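Long-range contacts in MmoQ Response regulator (Methylococcus capsulatus, PDB 3LJX), which is an HDOD-containing piece of a response regulator that as a whole probably makes cyclic di-GMP from GTP: residues 8-13 with 190-195; 52-57 with 66-71; 122-127 with 217-222. All blocks are in the same frame, centred on the assembly; numbering follows the deposited sequence. Where two conformers were deposited one is given.

Contact 1: 8-13 with 190-195; sequences KPMLCD and TDWGFP
Cys12 brings SG to the indole of Trp192, a Cys sulfur-aromatic contact, while Met10, a selenomethionine, brings chiefly its terminal methyl; together they join the N-terminal loop to the end of helix 181-191. That end is a Schellman motif. Gly193 leaves the helix with positive phi (116°), and one of the two bonds back into the last turn is Gly193 N to Thr190 O, 3.2 Å.

The aromatic contacts differ in approach. Cys12 SG, anti to the backbone N (chi1 -170°), stands obliquely to the indole, 3.7 Å from Trp192 CZ2. Met10 bends at chi2 and chi3 and brings CE to the ring's edge, near its plane. Met10 SE is farther off and oblique, 5.2 Å from the centroid of the Trp192 five-membered ring, a Met-aromatic contact of limited certainty because the residue is poorly ordered. Leu11 O also lies at the edge in the ring plane, 3.8 Å from Trp192 CZ2.

Around Asp191 the contacts are looser or less certain. Met10 crosses its side chain at about a right angle, SE and CE lying against the carboxylate at a closeness that the disorder makes doubtful. Extended Lys8 also crosses Asp191 at about a right angle, with Lys8 NZ 4.1 Å from Asp191 OD1, opposite charges beyond salt-bridge range. No hydrogen bond joins the segments. Elsewhere, Asp2 OD2 accepts a hydrogen bond from Cys12 N, and Trp192 O pairs with Asn58 ND2. By contrast, Trp192 NE1 is buried with no hydrogen-bond partner in the model, and Cys12 SG lies 3.8 Å from it.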
loop_
_atom_site.group_PDB
_atom_site.type_symbol
_atom_site.label_atom_id
_atom_site.label_comp_id
_atom_site.label_asym_id
_atom_site.label_seq_id
_atom_site.Cartn_x
_atom_site.Cartn_y
_atom_site.Cartn_z
ATOM N N LYS A 8 -9.576 14.166 -11.766
ATOM C CA LYS A 8 -8.478 13.767 -10.899
ATOM C C LYS A 8 -8.987 13.148 -9.587
ATOM O O LYS A 8 -8.963 13.786 -8.531
ATOM C CB LYS A 8 -7.546 14.945 -10.629
ATOM C CG LYS A 8 -6.285 14.521 -9.917
ATOM C CD LYS A 8 -5.403 15.693 -9.524
ATOM C CE LYS A 8 -4.150 15.185 -8.807
ATOM N NZ LYS A 8 -3.181 16.271 -8.505
ATOM N N PRO A 9 -9.466 11.899 -9.668
ATOM C CA PRO A 9 -10.012 11.165 -8.517
ATOM C C PRO A 9 -8.996 11.110 -7.384
ATOM O O PRO A 9 -7.829 10.828 -7.623
ATOM C CB PRO A 9 -10.239 9.758 -9.066
ATOM C CG PRO A 9 -10.312 9.930 -10.565
ATOM C CD PRO A 9 -9.438 11.091 -10.901
HETATM N N MSE A 10 -9.441 11.357 -6.161
HETATM C CA MSE A 10 -8.521 11.451 -5.050
HETATM C C MSE A 10 -9.246 11.257 -3.716
HETATM O O MSE A 10 -10.014 12.120 -3.295
HETATM C CB MSE A 10 -7.846 12.817 -5.113
HETATM C CG MSE A 10 -6.974 13.132 -3.953
HETATM SE SE MSE A 10 -5.394 12.031 -3.873
HETATM C CE MSE A 10 -5.282 12.023 -1.944
ATOM N N LEU A 11 -9.016 10.117 -3.061
ATOM C CA LEU A 11 -9.522 9.895 -1.701
ATOM C C LEU A 11 -8.346 9.708 -0.766
ATOM O O LEU A 11 -7.356 9.062 -1.114
ATOM C CB LEU A 11 -10.424 8.652 -1.607
ATOM C CG LEU A 11 -11.832 8.734 -2.195
ATOM C CD1 LEU A 11 -11.759 8.717 -3.727
ATOM C CD2 LEU A 11 -12.719 7.605 -1.674
ATOM N N CYS A 12 -8.440 10.267 0.430
ATOM C CA CYS A 12 -7.409 9.984 1.412
ATOM C C CYS A 12 -7.982 10.009 2.827
ATOM O O CYS A 12 -7.979 8.988 3.511
ATOM C CB CYS A 12 -6.208 10.926 1.252
ATOM S SG CYS A 12 -4.778 10.451 2.257
ATOM N N ASP A 13 -8.508 11.156 3.243
ATOM C CA ASP A 13 -9.043 11.281 4.592
ATOM C C ASP A 13 -10.143 10.263 4.863
ATOM O O ASP A 13 -10.297 9.804 5.984
ATOM C CB ASP A 13 -9.548 12.702 4.851
ATOM C CG ASP A 13 -8.428 13.742 4.816
ATOM O OD1 ASP A 13 -7.237 13.368 4.937
ATOM O OD2 ASP A 13 -8.741 14.944 4.670
ATOM N N THR A 190 1.377 8.980 -6.245
ATOM C CA THR A 190 1.982 10.185 -6.776
ATOM C C THR A 190 1.522 11.414 -5.975
ATOM O O THR A 190 2.348 12.249 -5.596
ATOM C CB THR A 190 1.647 10.349 -8.245
ATOM O OG1 THR A 190 2.290 9.306 -8.979
ATOM C CG2 THR A 190 2.119 11.708 -8.759
ATOM N N ASP A 191 0.224 11.515 -5.692
ATOM C CA ASP A 191 -0.263 12.623 -4.864
ATOM C C ASP A 191 0.390 12.618 -3.485
ATOM O O ASP A 191 0.619 13.677 -2.920
ATOM C CB ASP A 191 -1.791 12.621 -4.695
ATOM C CG ASP A 191 -2.320 13.964 -4.127
ATOM O OD1 ASP A 191 -2.109 15.016 -4.791
ATOM O OD2 ASP A 191 -2.944 13.981 -3.028
ATOM N N TRP A 192 0.691 11.433 -2.947
ATOM C CA TRP A 192 1.195 11.343 -1.574
ATOM C C TRP A 192 2.708 11.538 -1.460
ATOM O O TRP A 192 3.271 11.451 -0.363
ATOM C CB TRP A 192 0.771 10.026 -0.920
ATOM C CG TRP A 192 -0.703 9.871 -0.879
ATOM C CD1 TRP A 192 -1.640 10.837 -1.161
ATOM C CD2 TRP A 192 -1.430 8.687 -0.560
ATOM N NE1 TRP A 192 -2.908 10.318 -1.023
ATOM C CE2 TRP A 192 -2.806 8.999 -0.653
ATOM C CE3 TRP A 192 -1.055 7.387 -0.200
ATOM C CZ2 TRP A 192 -3.804 8.062 -0.401
ATOM C CZ3 TRP A 192 -2.045 6.456 0.052
ATOM C CH2 TRP A 192 -3.404 6.798 -0.047
ATOM N N GLY A 193 3.365 11.793 -2.590
ATOM C CA GLY A 193 4.766 12.164 -2.560
ATOM C C GLY A 193 5.776 11.237 -3.214
ATOM O O GLY A 193 6.938 11.620 -3.358
ATOM N N PHE A 194 5.364 10.036 -3.617
ATOM C CA PHE A 194 6.314 9.089 -4.207
ATOM C C PHE A 194 6.806 9.573 -5.574
ATOM O O PHE A 194 6.020 9.984 -6.418
ATOM C CB PHE A 194 5.691 7.690 -4.332
ATOM C CG PHE A 194 5.613 6.938 -3.025
ATOM C CD1 PHE A 194 6.669 6.136 -2.606
ATOM C CD2 PHE A 194 4.486 7.028 -2.216
ATOM C CE1 PHE A 194 6.601 5.439 -1.409
ATOM C CE2 PHE A 194 4.415 6.339 -1.016
ATOM C CZ PHE A 194 5.480 5.543 -0.611
ATOM N N PRO A 195 8.116 9.528 -5.803
ATOM C CA PRO A 195 8.602 9.935 -7.129
ATOM C C PRO A 195 8.304 8.873 -8.192
ATOM O O PRO A 195 8.078 7.704 -7.869
ATOM C CB PRO A 195 10.115 10.081 -6.911
ATOM C CG PRO A 195 10.432 9.098 -5.816
ATOM C CD PRO A 195 9.205 9.093 -4.909
#

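Contact 2: 52-57 with 66-71; sequences RILRFA and RPVASV
Leu54 and Ala57, one turn apart on helix 47-58, receive the loop that leads into helix 71-78, and the closest packing gathers on Val68. Its CG2 branch lies 3.7 Å from Ala57 CB and 4.0 Å from Leu54 CD2, so a single methyl bridges both helix residues. The same Leu54 CD2 reaches the loop backbone, 3.7 Å from Ser70 N and 3.8 Å from Val68 O. With CG beside the backbone N (chi1 -70°) and CD1 continuing the chain, CD2 is the branch that turns to the loop.

The two ends of the contact are looser. At one, Ile53 CD1 and Val71 CG1 are 4.4 Å apart. At the other, direct contact gives way to solvent: one water donates to Ala57 O at 3.0 Å and to Arg66 O at 2.6 Å, and so links the two backbones where exposed Arg66 stands back from the helix.

Ser70 is the N-cap of helix 71-78: its side chain caps a backbone N there, and OG also hydrogen-bonds Asp73 OD2. Around this loop of the HDOD domain, Ile53 and Ala57 pack on Ala74, helix 36-43 meets Ile53 and Val71 through Ile43, and helix 132-141 borders Leu54 through Thr137.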
loop_
_atom_site.group_PDB
_atom_site.type_symbol
_atom_site.label_atom_id
_atom_site.label_comp_id
_atom_site.label_asym_id
_atom_site.label_seq_id
_atom_site.Cartn_x
_atom_site.Cartn_y
_atom_site.Cartn_z
ATOM N N ARG A 52 -2.398 9.104 4.707
ATOM C CA ARG A 52 -2.712 10.455 5.190
ATOM C C ARG A 52 -1.471 11.119 5.749
ATOM O O ARG A 52 -1.195 12.279 5.473
ATOM C CB ARG A 52 -3.765 10.424 6.307
ATOM C CG ARG A 52 -5.216 10.371 5.863
ATOM C CD ARG A 52 -6.170 10.590 7.063
ATOM N NE ARG A 52 -6.296 12.005 7.430
ATOM C CZ ARG A 52 -7.137 12.472 8.352
ATOM N NH1 ARG A 52 -7.932 11.639 9.016
ATOM N NH2 ARG A 52 -7.184 13.772 8.612
ATOM N N ILE A 53 -0.730 10.362 6.556
ATOM C CA ILE A 53 0.486 10.876 7.176
ATOM C C ILE A 53 1.550 11.236 6.137
ATOM O O ILE A 53 2.126 12.314 6.194
ATOM C CB ILE A 53 1.035 9.893 8.235
ATOM C CG1 ILE A 53 0.090 9.884 9.441
ATOM C CG2 ILE A 53 2.454 10.299 8.669
ATOM C CD1 ILE A 53 0.246 8.689 10.342
ATOM N N LEU A 54 1.789 10.352 5.176
ATOM C CA LEU A 54 2.769 10.635 4.129
ATOM C C LEU A 54 2.349 11.870 3.354
ATOM O O LEU A 54 3.163 12.722 3.010
ATOM C CB LEU A 54 2.889 9.455 3.161
ATOM C CG LEU A 54 3.541 8.192 3.711
ATOM C CD1 LEU A 54 3.648 7.141 2.612
ATOM C CD2 LEU A 54 4.910 8.502 4.333
ATOM N N ARG A 55 1.061 11.958 3.084
ATOM C CA ARG A 55 0.545 13.049 2.285
ATOM C C ARG A 55 0.702 14.387 3.012
ATOM O O ARG A 55 1.045 15.420 2.410
ATOM C CB ARG A 55 -0.919 12.784 1.991
ATOM C CG ARG A 55 -1.625 13.932 1.333
ATOM C CD ARG A 55 -2.981 13.478 0.861
ATOM N NE ARG A 55 -3.859 14.610 0.640
ATOM C CZ ARG A 55 -4.811 14.984 1.483
ATOM N NH1 ARG A 55 -5.019 14.299 2.605
ATOM N NH2 ARG A 55 -5.560 16.039 1.193
ATOM N N PHE A 56 0.437 14.363 4.311
ATOM C CA PHE A 56 0.604 15.550 5.126
ATOM C C PHE A 56 2.080 15.944 5.107
ATOM O O PHE A 56 2.419 17.103 4.861
ATOM C CB PHE A 56 0.122 15.275 6.558
ATOM C CG PHE A 56 0.467 16.360 7.542
ATOM C CD1 PHE A 56 1.523 16.200 8.430
ATOM C CD2 PHE A 56 -0.280 17.530 7.599
ATOM C CE1 PHE A 56 1.837 17.193 9.353
ATOM C CE2 PHE A 56 0.032 18.533 8.522
ATOM C CZ PHE A 56 1.093 18.363 9.394
ATOM N N ALA A 57 2.951 14.963 5.337
ATOM C CA ALA A 57 4.387 15.224 5.487
ATOM C C ALA A 57 5.011 15.649 4.179
ATOM O O ALA A 57 6.050 16.301 4.179
ATOM C CB ALA A 57 5.115 13.974 6.018
ATOM N N ARG A 66 12.573 17.456 1.711
ATOM C CA ARG A 66 12.558 16.216 0.916
ATOM C C ARG A 66 11.379 15.340 1.330
ATOM O O ARG A 66 10.950 15.364 2.485
ATOM C CB ARG A 66 13.852 15.425 1.075
ATOM C CG ARG A 66 15.083 16.276 1.295
ATOM C CD ARG A 66 16.253 15.704 0.536
ATOM N NE ARG A 66 16.035 15.854 -0.892
ATOM C CZ ARG A 66 15.708 14.870 -1.722
ATOM N NH1 ARG A 66 15.570 13.629 -1.286
ATOM N NH2 ARG A 66 15.531 15.139 -3.004
ATOM N N PRO A 67 10.848 14.563 0.392
ATOM C CA PRO A 67 9.694 13.716 0.721
ATOM C C PRO A 67 10.097 12.544 1.617
ATOM O O PRO A 67 11.280 12.185 1.663
ATOM C CB PRO A 67 9.249 13.204 -0.645
ATOM C CG PRO A 67 10.552 13.148 -1.437
ATOM C CD PRO A 67 11.300 14.379 -0.999
ATOM N N VAL A 68 9.122 11.982 2.337
ATOM C CA VAL A 68 9.333 10.802 3.171
ATOM C C VAL A 68 8.458 9.668 2.661
ATOM O O VAL A 68 7.472 9.901 1.949
ATOM C CB VAL A 68 9.008 11.067 4.680
ATOM C CG1 VAL A 68 9.946 12.099 5.261
ATOM C CG2 VAL A 68 7.565 11.494 4.860
ATOM N N ALA A 69 8.818 8.446 3.039
ATOM C CA ALA A 69 8.148 7.248 2.560
ATOM C C ALA A 69 8.061 6.201 3.668
ATOM O O ALA A 69 8.028 4.999 3.404
ATOM C CB ALA A 69 8.887 6.682 1.338
ATOM N N SER A 70 8.039 6.661 4.912
ATOM C CA SER A 70 7.734 5.788 6.037
ATOM C C SER A 70 7.175 6.612 7.201
ATOM O O SER A 70 7.508 7.796 7.363
ATOM C CB SER A 70 8.989 5.058 6.490
ATOM O OG SER A 70 9.918 5.991 7.011
ATOM N N VAL A 71 6.333 5.994 8.023
ATOM C CA VAL A 71 5.780 6.716 9.155
ATOM C C VAL A 71 6.902 7.245 10.053
ATOM O O VAL A 71 6.846 8.387 10.513
ATOM C CB VAL A 71 4.820 5.851 9.958
ATOM C CG1 VAL A 71 4.110 6.689 11.023
ATOM C CG2 VAL A 71 3.809 5.198 9.017
HETATM O O HOH W 1 8.643 16.578 2.626
#

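Contact 3: 122-127 with 217-222; sequences SITAQA and GRFARQ
Ile123 and Gln222 mark the nearest approach of the backbones, with CA atoms 6.8 Å apart, as the C-terminal end of helix 106-125 meets helix 214-233 in this all-helical, HDOD-containing piece. The contact is buried helix-helix packing, and Gln222 is its principal side chain. Gln222 starts beside its backbone N (chi1 -68°) and then runs extended, passing Ile123 in the opposite direction, so that its aliphatic part meets the branched methyl: Ile123 CG2 is 3.9 Å from Gln222 CG. The other arm of the isoleucine, Ile123 CD1, lies 3.9 Å from Gln222 O.

Farther along, the amide crosses Thr124 obliquely, with Thr124 CG2 3.8 Å from Gln222 OE1. A chi1 of 60° puts Thr124 OG1 between the backbone N and the carbonyl carbon, where it is hydrogen-bonded with Leu120 O and Gln121 O, and leaves CG2 to meet Gln222. Thr124 CG2 also meets the Phe219 ring obliquely, 4.3 Å from Phe219 CE1.

No hydrogen bond joins the segments, yet the buried amide is satisfied nearby, since Gln222 OE1 is hydrogen-bonded to Thr129 OG1 in the loop that follows helix 106-125. At the far end of the same amide, Ala127 CB packs 3.3 Å from Gln222 NE2.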
loop_
_atom_site.group_PDB
_atom_site.type_symbol
_atom_site.label_atom_id
_atom_site.label_comp_id
_atom_site.label_asym_id
_atom_site.label_seq_id
_atom_site.Cartn_x
_atom_site.Cartn_y
_atom_site.Cartn_z
ATOM N N SER A 122 11.490 -7.692 3.935
ATOM C CA SER A 122 12.488 -8.775 4.079
ATOM C C SER A 122 13.336 -8.954 2.836
ATOM O O SER A 122 14.560 -9.022 2.906
ATOM C CB SER A 122 11.839 -10.121 4.411
ATOM O OG SER A 122 11.469 -10.177 5.771
ATOM N N ILE A 123 12.673 -9.076 1.697
ATOM C CA ILE A 123 13.377 -9.172 0.433
ATOM C C ILE A 123 14.382 -8.023 0.269
ATOM O O ILE A 123 15.575 -8.262 0.087
ATOM C CB ILE A 123 12.393 -9.202 -0.740
ATOM C CG1 ILE A 123 11.582 -10.500 -0.688
ATOM C CG2 ILE A 123 13.137 -9.050 -2.057
ATOM C CD1 ILE A 123 10.337 -10.509 -1.567
ATOM N N THR A 124 13.922 -6.779 0.368
ATOM C CA THR A 124 14.836 -5.660 0.131
ATOM C C THR A 124 15.919 -5.554 1.207
ATOM O O THR A 124 17.003 -5.025 0.949
ATOM C CB THR A 124 14.085 -4.338 0.013
ATOM O OG1 THR A 124 13.368 -4.095 1.232
ATOM C CG2 THR A 124 13.097 -4.397 -1.173
ATOM N N ALA A 125 15.627 -6.082 2.398
ATOM C CA ALA A 125 16.566 -6.060 3.527
ATOM C C ALA A 125 17.812 -6.873 3.239
ATOM O O ALA A 125 18.873 -6.642 3.813
ATOM C CB ALA A 125 15.895 -6.569 4.806
ATOM N N GLN A 126 17.688 -7.831 2.344
ATOM C CA GLN A 126 18.834 -8.640 2.004
ATOM C C GLN A 126 19.393 -8.227 0.653
ATOM O O GLN A 126 20.191 -8.937 0.077
ATOM C CB GLN A 126 18.484 -10.142 2.051
ATOM C CG GLN A 126 17.403 -10.576 1.070
ATOM C CD GLN A 126 16.816 -11.964 1.381
ATOM O OE1 GLN A 126 15.715 -12.076 1.941
ATOM N NE2 GLN A 126 17.547 -13.023 1.009
ATOM N N ALA A 127 18.961 -7.076 0.146
ATOM C CA ALA A 127 19.465 -6.580 -1.129
ATOM C C ALA A 127 19.945 -5.135 -1.016
ATOM O O ALA A 127 20.026 -4.585 0.082
ATOM C CB ALA A 127 18.411 -6.719 -2.223
ATOM N N GLY A 217 14.097 -2.318 -12.873
ATOM C CA GLY A 217 13.752 -3.695 -13.185
ATOM C C GLY A 217 13.945 -4.591 -11.976
ATOM O O GLY A 217 13.125 -5.471 -11.698
ATOM N N ARG A 218 15.018 -4.354 -11.227
ATOM C CA ARG A 218 15.318 -5.215 -10.087
ATOM C C ARG A 218 14.305 -4.991 -8.969
ATOM O O ARG A 218 13.807 -5.945 -8.354
ATOM C CB ARG A 218 16.741 -4.995 -9.585
ATOM C CG ARG A 218 17.197 -6.045 -8.591
ATOM C CD ARG A 218 18.596 -5.743 -8.108
ATOM N NE ARG A 218 19.570 -6.606 -8.749
ATOM C CZ ARG A 218 20.159 -7.626 -8.138
ATOM N NH1 ARG A 218 19.876 -7.884 -6.865
ATOM N NH2 ARG A 218 21.035 -8.380 -8.792
ATOM N N PHE A 219 13.975 -3.731 -8.723
ATOM C CA PHE A 219 12.979 -3.423 -7.711
ATOM C C PHE A 219 11.623 -3.986 -8.158
ATOM O O PHE A 219 10.893 -4.564 -7.351
ATOM C CB PHE A 219 12.925 -1.911 -7.468
ATOM C CG PHE A 219 12.049 -1.501 -6.319
ATOM C CD1 PHE A 219 11.940 -2.290 -5.192
ATOM C CD2 PHE A 219 11.358 -0.296 -6.359
ATOM C CE1 PHE A 219 11.130 -1.903 -4.128
ATOM C CE2 PHE A 219 10.552 0.101 -5.300
ATOM C CZ PHE A 219 10.441 -0.708 -4.178
ATOM N N ALA A 220 11.302 -3.853 -9.445
ATOM C CA ALA A 220 10.062 -4.425 -9.960
ATOM C C ALA A 220 9.995 -5.938 -9.682
ATOM O O ALA A 220 8.970 -6.455 -9.231
ATOM C CB ALA A 220 9.898 -4.134 -11.466
ATOM N N ARG A 221 11.083 -6.649 -9.949
ATOM C CA ARG A 221 11.097 -8.090 -9.698
ATOM C C ARG A 221 10.942 -8.375 -8.200
ATOM O O ARG A 221 10.329 -9.371 -7.814
ATOM C CB ARG A 221 12.361 -8.742 -10.257
ATOM C CG ARG A 221 12.323 -8.940 -11.781
ATOM C CD ARG A 221 13.574 -9.654 -12.327
ATOM N NE ARG A 221 14.718 -8.747 -12.396
ATOM C CZ ARG A 221 14.910 -7.877 -13.382
ATOM N NH1 ARG A 221 14.035 -7.798 -14.386
ATOM N NH2 ARG A 221 15.966 -7.074 -13.367
ATOM N N GLN A 222 11.450 -7.481 -7.355
ATOM C CA GLN A 222 11.298 -7.654 -5.908
ATOM C C GLN A 222 9.860 -7.453 -5.467
ATOM O O GLN A 222 9.356 -8.170 -4.585
ATOM C CB GLN A 222 12.212 -6.711 -5.147
ATOM C CG GLN A 222 13.715 -7.023 -5.295
ATOM C CD GLN A 222 14.578 -5.893 -4.729
ATOM O OE1 GLN A 222 14.215 -4.707 -4.828
ATOM N NE2 GLN A 222 15.718 -6.252 -4.136
#

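Overall arrangement
Contacts 1 and 2 adjoin, their centres 11 Å apart: helix 47-58, part of contact 2, packs on contact 1, with Arg55 CD 3.6 Å from Trp192 CD1 and Arg52 CA 3.6 Å from Cys12 SG. Asp13 OD1 makes a salt bridge to Arg52 NE in one of the two Arg52 conformers. Along the sequence, both segments of contact 2 fall between those of contact 1. Contact 3 stands apart, its centre 24 Å from contact 1 and 22 Å from contact 2, with nearest atoms about 8 and 9 Å away. Its segments alternate with those of contact 1 but follow contact 2. Helix 132-141 borders both contacts 2 and 3. No ligand or catalytic site is identified here; the probable cyclase activity belongs to the whole protein.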